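Local coordinates for protein putative NADH-depentdent flavin oxidoreductase (Cupriavidus metallidurans, PDB 5OCS) that probably uses NAD(P)H to reduce its FMN cofactor and passes the hydride on to activated alkenes, as an Old Yellow Enzyme ene-reductase, at residues G182-L185 against H186-L189; M208-P211 against L212-F215; A151-K154 against K155-D159. All blocks are in the same frame, centred on the assembly; numbering follows the deposited sequence.

Contact 1: G182-L185 against H186-L189; sequences GYLL and HQFL
Gln187 reaches back round the first helical turn, and its amide NE2 gives a nearly straight hydrogen bond to Gly182 O (2.8 Å, 174° at the hydrogen). The oxygen lies almost in the amide plane of Gln187, and the chain is extended beyond CG to get there. The same amide is held from outside as well: NE2 also donates to Ala104 O, while OE1 accepts from Arg106 N. With three bonds on its two polar atoms, the flip of the amide is well defined. Beside it, Gln187 CG rests 3.3 Å from Tyr183 O, and that carbonyl takes Gln187 N in the first regular turn of the helix, with Tyr183 at the N-cap position.

The apolar flank is close-packed. Leu184 and Phe188 lie side by side and point the same way, with Leu184 CD1 4.0 Å from Phe188 CE1, and Leu184 O sits at the edge of the Phe188 ring, 3.5 Å from CD1. Further along, Leu189 CG rests 3.4 Å from Leu185 O. Phe210 and Pro211 of helix 204-221 continue this packing.

Only Gly182 reaches toward solvent: it is partly exposed, while the other seven residues are buried. Its positive phi suits a residue without a side chain; His186 ND1 comes within 3.0 Å of Gly182 N. The buried Tyr183 ring points away from the turn, meeting His178 and His181 and lying near Cys25 and Ala57, which bind FMN. This is the loop-to-helix turn that follows strand 175-179 of the TIM barrel, bordering the flavin site of an Old Yellow Enzyme.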
ATOM      1  N   GLY D 182     -14.388  13.041 -22.113  1.00 11.14           N
ATOM      2  CA  GLY D 182     -15.716  12.989 -22.686  1.00 12.03           C
ATOM      3  C   GLY D 182     -16.846  12.984 -21.677  1.00 12.11           C
ATOM      4  O   GLY D 182     -17.962  12.586 -22.034  1.00 12.29           O
ATOM      5  N   TYR D 183     -16.578  13.437 -20.429  1.00 10.72           N
ATOM      6  CA  TYR D 183     -17.605  13.568 -19.418  1.00 10.62           C
ATOM      7  C   TYR D 183     -18.397  14.878 -19.588  1.00 10.81           C
ATOM      8  O   TYR D 183     -18.270  15.577 -20.612  1.00 10.02           O
ATOM      9  CB  TYR D 183     -17.021  13.360 -18.004  1.00 10.53           C
ATOM     10  CG  TYR D 183     -16.502  11.949 -17.798  1.00 10.95           C
ATOM     11  CD1 TYR D 183     -17.277  10.823 -18.166  1.00 10.48           C
ATOM     12  CD2 TYR D 183     -15.253  11.723 -17.255  1.00 11.04           C
ATOM     13  CE1 TYR D 183     -16.811   9.528 -17.994  1.00 11.16           C
ATOM     14  CE2 TYR D 183     -14.789  10.432 -17.032  1.00 11.05           C
ATOM     15  CZ  TYR D 183     -15.558   9.333 -17.416  1.00 11.36           C
ATOM     16  OH  TYR D 183     -15.093   8.046 -17.220  1.00 10.91           O
ATOM     17  N   LEU D 184     -19.219  15.232 -18.610  1.00  9.92           N
ATOM     18  CA  LEU D 184     -20.234  16.251 -18.860  1.00 10.77           C
ATOM     19  C   LEU D 184     -19.692  17.574 -19.400  1.00 10.83           C
ATOM     20  O   LEU D 184     -20.204  18.149 -20.407  1.00 11.18           O
ATOM     21  CB  LEU D 184     -21.059  16.506 -17.595  1.00 10.79           C
ATOM     22  CG  LEU D 184     -22.112  17.588 -17.782  1.00 11.28           C
ATOM     23  CD1 LEU D 184     -23.216  17.059 -18.659  1.00 11.47           C
ATOM     24  CD2 LEU D 184     -22.594  18.207 -16.462  1.00 11.58           C
ATOM     25  N   LEU D 185     -18.684  18.106 -18.716  1.00 10.40           N
ATOM     26  CA  LEU D 185     -18.120  19.377 -19.132  1.00 10.62           C
ATOM     27  C   LEU D 185     -17.501  19.322 -20.529  1.00 10.85           C
ATOM     28  O   LEU D 185     -17.718  20.216 -21.352  1.00  9.73           O
ATOM     29  CB  LEU D 185     -17.183  19.924 -18.102  1.00 10.83           C
ATOM     30  CG  LEU D 185     -17.844  20.791 -17.064  1.00 12.45           C
ATOM     31  CD1 LEU D 185     -19.127  20.257 -16.462  1.00 13.14           C
ATOM     32  CD2 LEU D 185     -16.864  21.163 -15.971  1.00 12.87           C
ATOM     33  N   HIS D 186     -16.806  18.226 -20.821  1.00 10.84           N
ATOM     34  CA  HIS D 186     -16.213  18.024 -22.144  1.00 10.84           C
ATOM     35  C   HIS D 186     -17.340  17.946 -23.239  1.00 11.21           C
ATOM     36  O   HIS D 186     -17.169  18.452 -24.357  1.00 11.03           O
ATOM     37  CB  HIS D 186     -15.360  16.764 -22.101  1.00 11.51           C
ATOM     38  CG  HIS D 186     -14.485  16.554 -23.297  1.00 13.23           C
ATOM     39  ND1 HIS D 186     -13.487  15.600 -23.313  1.00 14.56           N
ATOM     40  CD2 HIS D 186     -14.440  17.151 -24.510  1.00 14.93           C
ATOM     41  CE1 HIS D 186     -12.873  15.611 -24.480  1.00 15.76           C
ATOM     42  NE2 HIS D 186     -13.435  16.543 -25.229  1.00 15.83           N
ATOM     43  N   GLN D 187     -18.475  17.336 -22.883  1.00 10.50           N
ATOM     44  CA  GLN D 187     -19.625  17.242 -23.769  1.00 10.88           C
ATOM     45  C   GLN D 187     -20.099  18.638 -24.152  1.00 11.29           C
ATOM     46  O   GLN D 187     -20.476  18.834 -25.289  1.00 11.45           O
ATOM     47  CB  GLN D 187     -20.778  16.464 -23.148  1.00 10.51           C
ATOM     48  CG  GLN D 187     -20.459  14.989 -23.005  1.00 10.67           C
ATOM     49  CD  GLN D 187     -21.252  14.270 -21.927  1.00 11.31           C
ATOM     50  OE1 GLN D 187     -22.431  14.566 -21.716  1.00 11.48           O
ATOM     51  NE2 GLN D 187     -20.627  13.259 -21.282  1.00 11.10           N
ATOM     52  N   PHE D 188     -20.104  19.580 -23.212  1.00 10.66           N
ATOM     53  CA  PHE D 188     -20.448  20.957 -23.522  1.00 11.46           C
ATOM     54  C   PHE D 188     -19.389  21.600 -24.396  1.00 11.16           C
ATOM     55  O   PHE D 188     -19.732  22.354 -25.333  1.00 11.35           O
ATOM     56  CB  PHE D 188     -20.685  21.804 -22.274  1.00 11.23           C
ATOM     57  CG  PHE D 188     -22.094  21.740 -21.750  1.00 11.41           C
ATOM     58  CD1 PHE D 188     -22.487  20.726 -20.884  1.00 12.19           C
ATOM     59  CD2 PHE D 188     -23.037  22.710 -22.084  1.00 12.22           C
ATOM     60  CE1 PHE D 188     -23.766  20.684 -20.365  1.00 12.40           C
ATOM     61  CE2 PHE D 188     -24.301  22.677 -21.564  1.00 11.91           C
ATOM     62  CZ  PHE D 188     -24.695  21.655 -20.712  1.00 13.74           C
ATOM     63  N   LEU D 189     -18.115  21.330 -24.109  1.00 10.60           N
ATOM     64  CA  LEU D 189     -17.028  21.916 -24.872  1.00 10.65           C
ATOM     65  C   LEU D 189     -17.061  21.495 -26.346  1.00 11.13           C
ATOM     66  O   LEU D 189     -16.656  22.259 -27.214  1.00 12.76           O
ATOM     67  CB  LEU D 189     -15.658  21.570 -24.309  1.00 10.87           C
ATOM     68  CG  LEU D 189     -15.412  22.152 -22.905  1.00 11.09           C
ATOM     69  CD1 LEU D 189     -14.159  21.560 -22.319  1.00 11.96           C
ATOM     70  CD2 LEU D 189     -15.296  23.663 -22.934  1.00 11.43           C
TER

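Contact 2: M208-P211 against L212-F215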
ATOM      1  N   MET D 208     -17.805  27.011 -24.018  1.00 14.22           N
ATOM      2  CA  MET D 208     -17.023  27.103 -22.774  1.00 14.59           C
ATOM      3  C   MET D 208     -17.847  27.669 -21.631  1.00 14.96           C
ATOM      4  O   MET D 208     -17.409  27.605 -20.484  1.00 14.21           O
ATOM      5  CB  MET D 208     -15.813  27.997 -22.992  1.00 15.52           C
ATOM      6  CG  MET D 208     -14.804  27.470 -23.981  1.00 15.39           C
ATOM      7  SD  MET D 208     -13.256  28.373 -24.053  1.00 18.00           S
ATOM      8  CE  MET D 208     -13.840  30.018 -24.504  1.00 16.90           C
ATOM      9  N   ARG D 209     -18.990  28.277 -21.941  1.00 14.54           N
ATOM     10  CA  ARG D 209     -19.774  29.017 -20.974  1.00 15.27           C
ATOM     11  C   ARG D 209     -20.169  28.180 -19.755  1.00 14.33           C
ATOM     12  O   ARG D 209     -19.941  28.613 -18.646  1.00 13.53           O
ATOM     13  CB  ARG D 209     -21.053  29.602 -21.616  1.00 16.76           C
ATOM     14  CG  ARG D 209     -21.809  30.637 -20.753  1.00 17.48           C
ATOM     15  CD  ARG D 209     -23.024  31.242 -21.475  1.00 19.07           C
ATOM     16  NE  ARG D 209     -22.680  31.697 -22.827  1.00 20.30           N
ATOM     17  CZ  ARG D 209     -21.930  32.769 -23.098  1.00 23.73           C
ATOM     18  NH1 ARG D 209     -21.458  33.544 -22.127  1.00 26.00           N
ATOM     19  NH2 ARG D 209     -21.622  33.072 -24.356  1.00 22.70           N
ATOM     20  N   PHE D 210     -20.777  27.009 -19.954  1.00 13.23           N
ATOM     21  CA  PHE D 210     -21.224  26.218 -18.804  1.00 13.22           C
ATOM     22  C   PHE D 210     -20.051  25.624 -18.015  1.00 12.73           C
ATOM     23  O   PHE D 210     -20.039  25.753 -16.762  1.00 11.94           O
ATOM     24  CB  PHE D 210     -22.216  25.148 -19.220  1.00 12.98           C
ATOM     25  CG  PHE D 210     -22.766  24.326 -18.067  1.00 14.00           C
ATOM     26  CD1 PHE D 210     -23.452  24.939 -17.007  1.00 14.50           C
ATOM     27  CD2 PHE D 210     -22.538  22.960 -17.995  1.00 13.72           C
ATOM     28  CE1 PHE D 210     -23.969  24.194 -15.955  1.00 14.43           C
ATOM     29  CE2 PHE D 210     -23.065  22.195 -16.935  1.00 15.54           C
ATOM     30  CZ  PHE D 210     -23.778  22.817 -15.916  1.00 15.06           C
ATOM     31  N   PRO D 211     -19.044  25.014 -18.700  1.00 12.19           N
ATOM     32  CA  PRO D 211     -17.849  24.610 -17.945  1.00 12.09           C
ATOM     33  C   PRO D 211     -17.222  25.752 -17.097  1.00 12.87           C
ATOM     34  O   PRO D 211     -16.823  25.536 -15.937  1.00 12.50           O
ATOM     35  CB  PRO D 211     -16.873  24.165 -19.041  1.00 12.64           C
ATOM     36  CG  PRO D 211     -17.806  23.575 -20.059  1.00 12.37           C
ATOM     37  CD  PRO D 211     -19.017  24.452 -20.067  1.00 12.98           C
ATOM     38  N   LEU D 212     -17.161  26.961 -17.673  1.00 13.37           N
ATOM     39  CA  LEU D 212     -16.648  28.106 -16.924  1.00 13.72           C
ATOM     40  C   LEU D 212     -17.594  28.558 -15.813  1.00 14.48           C
ATOM     41  O   LEU D 212     -17.096  28.997 -14.762  1.00 15.18           O
ATOM     42  CB  LEU D 212     -16.236  29.247 -17.862  1.00 14.22           C
ATOM     43  CG  LEU D 212     -15.010  28.889 -18.702  1.00 13.95           C
ATOM     44  CD1 LEU D 212     -14.786  29.928 -19.789  1.00 14.85           C
ATOM     45  CD2 LEU D 212     -13.756  28.716 -17.889  1.00 14.54           C
ATOM     46  N   GLU D 213     -18.910  28.442 -15.998  1.00 13.79           N
ATOM     47  CA  GLU D 213     -19.882  28.701 -14.890  1.00 14.39           C
ATOM     48  C   GLU D 213     -19.635  27.755 -13.719  1.00 14.20           C
ATOM     49  O   GLU D 213     -19.656  28.149 -12.546  1.00 13.93           O
ATOM     50  CB  GLU D 213     -21.329  28.569 -15.324  1.00 15.57           C
ATOM     51  CG  GLU D 213     -21.766  29.733 -16.221  1.00 16.82           C
ATOM     52  CD  GLU D 213     -23.114  29.543 -16.816  1.00 18.08           C
ATOM     53  OE1 GLU D 213     -23.724  28.474 -16.583  1.00 20.19           O
ATOM     54  OE2 GLU D 213     -23.581  30.479 -17.517  1.00 20.63           O
ATOM     55  N   VAL D 214     -19.400  26.491 -14.054  1.00 13.84           N
ATOM     56  CA  VAL D 214     -19.193  25.475 -13.012  1.00 14.01           C
ATOM     57  C   VAL D 214     -17.907  25.782 -12.289  1.00 13.61           C
ATOM     58  O   VAL D 214     -17.895  25.816 -11.023  1.00 13.37           O
ATOM     59  CB  VAL D 214     -19.175  24.046 -13.592  1.00 14.13           C
ATOM     60  CG1 VAL D 214     -18.835  23.003 -12.519  1.00 15.25           C
ATOM     61  CG2 VAL D 214     -20.534  23.747 -14.164  1.00 13.77           C
ATOM     62  N   PHE D 215     -16.827  26.005 -13.052  1.00 12.42           N
ATOM     63  CA  PHE D 215     -15.547  26.355 -12.454  1.00 13.85           C
ATOM     64  C   PHE D 215     -15.718  27.572 -11.538  1.00 13.95           C
ATOM     65  O   PHE D 215     -15.228  27.572 -10.395  1.00 14.19           O
ATOM     66  CB  PHE D 215     -14.472  26.677 -13.483  1.00 14.07           C
ATOM     67  CG  PHE D 215     -13.255  27.249 -12.873  1.00 15.02           C
ATOM     68  CD1 PHE D 215     -12.272  26.419 -12.361  1.00 15.48           C
ATOM     69  CD2 PHE D 215     -13.123  28.618 -12.733  1.00 15.21           C
ATOM     70  CE1 PHE D 215     -11.187  26.944 -11.718  1.00 14.78           C
ATOM     71  CE2 PHE D 215     -12.034  29.150 -12.092  1.00 16.58           C
ATOM     72  CZ  PHE D 215     -11.055  28.309 -11.590  1.00 16.07           C
TER
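Arg209 O accepts the shortest clear polar bond here, from Glu213 N at 2.8 Å. The two side chains cross at an angle, and Glu213 OE2 touches the aliphatic Arg209 CG at 3.7 Å, whereas the charged ends stay apart, with Arg209 NE 5.5 Å from Glu213 OE2. Each end has another partner. Arg209 NE donates to Glu199 O and NH2 to Asn206 OD1; Glu213 OE2 bonds to Tyr200 OH, and OE1 forms a salt bridge with Arg157 of helix 150-169. Gripped at both oxygens, the carboxylate is held in its rotation, its plane 83° from the Phe210 ring, and OE1 lies at the ring edge, 3.6 Å from Phe210 CD1.

This turn belongs to helix 204-221, which lies in the chain between barrel strands 175-179 and 228-233, after the short helix 184-189, on the outside of the TIM barrel. It carries a proline kink: Pro211 has no N-H to give the preceding turn, yet its carbonyl accepts from Phe215 N in the usual way.

Across the kink, Val214 makes a CH-pi contact, CG2 sitting 3.9 Å from the centroid of the Phe210 ring and 16° off its normal. Val214 CG2 stands beside its own backbone N, and Phe210 CG is anti to its N (chi1 -178°), which brings ring face and methyl together. On another flank Met208 CB meets Leu212 CD1 at 3.9 Å, next to Leu250 of helix 244-256.

Contact 3: A151-K154 against K155-D159; sequences AGMK and KIRDD
Lys154 sends CG to the side of its own carbonyl (chi1 177°) and runs extended until it bends at chi4 (46°), while Asp158 keeps CG beside its backbone N (chi1 -69°). Together these settings bring Lys154 NZ to Asp158 OD2 in an i to i+4 salt bridge of 3.2 Å, received on the syn lone pair. The two side chains meet at a slant, and Lys154 CG also brushes OD2 at 3.5 Å. Lys154 is exposed and touches a crystal neighbour, so this placing may owe something to the lattice.

Lys155 makes a shorter pair one residue on: its NZ meets the syn side of Asp159 OD2 at 2.6 Å and has a second acid in Glu63.

Arg157 behaves differently. Its chain, extended from CG to NE, runs back along the preceding turn, and the guanidinium lies with Met153 O over one face, Arg157 CG being 3.3 Å from that oxygen. Its NH2 comes to 3.9 Å from Met153 CB and 4.0 Å from Met153 CE, the methionine passing it obliquely, and its charge is met by Glu213. Ile156 lies against the Gly152 backbone, CD1 resting 3.5 Å from Gly152 O, while the backbone runs in regular i to i+4 bonds.

Helix 150-169, lying in sequence between barrel strands 96-102 and 175-179, thus carries its two lysine-aspartate pairs alongside a buried face: Met153 and Ile156 both pack on Phe210 of helix 204-221, and on helix 184-189 Met153 meets Phe188 and Ile156 meets Leu184.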
ATOM      1  N   ALA D 151     -33.227  24.374 -15.538  1.00 18.62           N
ATOM      2  CA  ALA D 151     -33.265  23.785 -14.174  1.00 18.94           C
ATOM      3  C   ALA D 151     -32.185  22.706 -13.990  1.00 18.41           C
ATOM      4  O   ALA D 151     -31.552  22.616 -12.937  1.00 18.23           O
ATOM      5  CB  ALA D 151     -34.612  23.196 -13.909  1.00 19.98           C
ATOM      6  N   GLY D 152     -31.994  21.880 -15.013  1.00 17.76           N
ATOM      7  CA  GLY D 152     -31.007  20.780 -14.933  1.00 15.64           C
ATOM      8  C   GLY D 152     -29.603  21.295 -14.826  1.00 14.76           C
ATOM      9  O   GLY D 152     -28.791  20.725 -14.096  1.00 15.14           O
ATOM     10  N   MET D 153     -29.304  22.368 -15.546  1.00 14.71           N
ATOM     11  CA  MET D 153     -28.002  22.991 -15.486  1.00 15.09           C
ATOM     12  C   MET D 153     -27.766  23.653 -14.128  1.00 15.59           C
ATOM     13  O   MET D 153     -26.654  23.615 -13.626  1.00 14.72           O
ATOM     14  CB  MET D 153     -27.795  23.973 -16.636  1.00 16.60           C
ATOM     15  CG  MET D 153     -27.652  23.204 -17.932  1.00 17.43           C
ATOM     16  SD  MET D 153     -27.566  24.193 -19.413  1.00 19.68           S
ATOM     17  CE  MET D 153     -26.066  25.068 -19.301  1.00 17.28           C
ATOM     18  N   LYS D 154     -28.808  24.298 -13.566  1.00 15.79           N
ATOM     19  CA  LYS D 154     -28.742  24.828 -12.207  1.00 15.90           C
ATOM     20  C   LYS D 154     -28.491  23.764 -11.155  1.00 14.86           C
ATOM     21  O   LYS D 154     -27.638  23.980 -10.271  1.00 14.78           O
ATOM     22  CB  LYS D 154     -30.010  25.615 -11.861  1.00 17.83           C
ATOM     23  CG  LYS D 154     -30.056  26.143 -10.435  1.00 19.24           C
ATOM     24  CD  LYS D 154     -31.286  27.046 -10.280  1.00 22.10           C
ATOM     25  CE  LYS D 154     -31.726  27.311  -8.842  1.00 24.89           C
ATOM     26  NZ  LYS D 154     -30.566  27.654  -8.005  1.00 26.50           N
ATOM     27  N   LYS D 155     -29.195  22.636 -11.234  1.00 14.15           N
ATOM     28  CA  LYS D 155     -28.924  21.515 -10.330  1.00 14.14           C
ATOM     29  C   LYS D 155     -27.450  21.124 -10.394  1.00 13.42           C
ATOM     30  O   LYS D 155     -26.780  21.023  -9.365  1.00 12.67           O
ATOM     31  CB  LYS D 155     -29.786  20.293 -10.630  1.00 15.50           C
ATOM     32  CG  LYS D 155     -29.740  19.233  -9.552  1.00 16.52           C
ATOM     33  CD  LYS D 155     -30.433  17.939  -9.908  1.00 16.57           C
ATOM     34  CE  LYS D 155     -30.332  16.941  -8.781  1.00 17.85           C
ATOM     35  NZ  LYS D 155     -28.937  16.440  -8.612  1.00 18.17           N
ATOM     36  N   ILE D 156     -26.919  20.962 -11.592  1.00 12.13           N
ATOM     37  CA  ILE D 156     -25.495  20.595 -11.713  1.00 12.64           C
ATOM     38  C   ILE D 156     -24.555  21.632 -11.091  1.00 13.09           C
ATOM     39  O   ILE D 156     -23.659  21.232 -10.317  1.00 13.11           O
ATOM     40  CB  ILE D 156     -25.121  20.270 -13.172  1.00 12.22           C
ATOM     41  CG1 ILE D 156     -25.838  18.976 -13.571  1.00 12.43           C
ATOM     42  CG2 ILE D 156     -23.608  20.119 -13.322  1.00 12.60           C
ATOM     43  CD1 ILE D 156     -26.046  18.873 -15.073  1.00 12.71           C
ATOM     44  N   ARG D 157     -24.739  22.932 -11.402  1.00 13.13           N
ATOM     45  CA  ARG D 157     -23.943  23.977 -10.775  1.00 15.65           C
ATOM     46  C   ARG D 157     -24.013  23.838  -9.254  1.00 14.38           C
ATOM     47  O   ARG D 157     -22.973  23.808  -8.580  1.00 13.13           O
ATOM     48  CB  ARG D 157     -24.371  25.413 -11.132  1.00 18.20           C
ATOM     49  CG  ARG D 157     -24.351  25.780 -12.609  1.00 22.90           C
ATOM     50  CD  ARG D 157     -24.593  27.278 -12.863  1.00 25.12           C
ATOM     51  NE  ARG D 157     -24.869  27.487 -14.292  1.00 26.54           N
ATOM     52  CZ  ARG D 157     -26.067  27.379 -14.871  1.00 28.12           C
ATOM     53  NH1 ARG D 157     -27.147  27.136 -14.133  1.00 27.71           N
ATOM     54  NH2 ARG D 157     -26.190  27.550 -16.210  1.00 26.54           N
ATOM     55  N   ASP D 158     -25.237  23.744  -8.730  1.00 14.31           N
ATOM     56  CA  ASP D 158     -25.411  23.734  -7.295  1.00 14.75           C
ATOM     57  C   ASP D 158     -24.815  22.467  -6.680  1.00 13.45           C
ATOM     58  O   ASP D 158     -24.345  22.523  -5.556  1.00 12.53           O
ATOM     59  CB  ASP D 158     -26.869  23.851  -6.914  1.00 16.37           C
ATOM     60  CG  ASP D 158     -27.448  25.207  -7.233  1.00 16.57           C
ATOM     61  OD1 ASP D 158     -26.698  26.209  -7.444  1.00 18.51           O
ATOM     62  OD2 ASP D 158     -28.665  25.234  -7.304  1.00 17.11           O
ATOM     63  N   ASP D 159     -24.867  21.349  -7.404  1.00 12.70           N
ATOM     64  CA  ASP D 159     -24.308  20.062  -6.927  1.00 13.10           C
ATOM     65  C   ASP D 159     -22.767  20.148  -6.855  1.00 12.72           C
ATOM     66  O   ASP D 159     -22.157  19.676  -5.880  1.00 13.10           O
ATOM     67  CB  ASP D 159     -24.723  18.890  -7.815  1.00 12.95           C
ATOM     68  CG  ASP D 159     -26.192  18.544  -7.705  1.00 14.00           C
ATOM     69  OD1 ASP D 159     -26.876  19.007  -6.749  1.00 13.69           O
ATOM     70  OD2 ASP D 159     -26.663  17.770  -8.555  1.00 13.49           O
TER

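How the contacts relate
Along the chain contact 3 comes first, on helix 150-169, then contact 1 on helix 184-189 and contact 2 on helix 204-221; strand 175-179 of the eight-stranded barrel lies between the first two helices. The centres of contacts 1 and 2 are about 10 Å apart, those of 2 and 3 about 12 Å, and those of 1 and 3 about 15 Å. All three touch one another in one cluster: the Phe188 and Phe210 rings meet, and Met153 CE reaches both. The Arg157-Glu213 salt bridge is the polar tie between contacts 3 and 2. Of the three, contact 1 lies nearest the FMN site, through Tyr183; contacts 2 and 3 belong to outer helices packed against it.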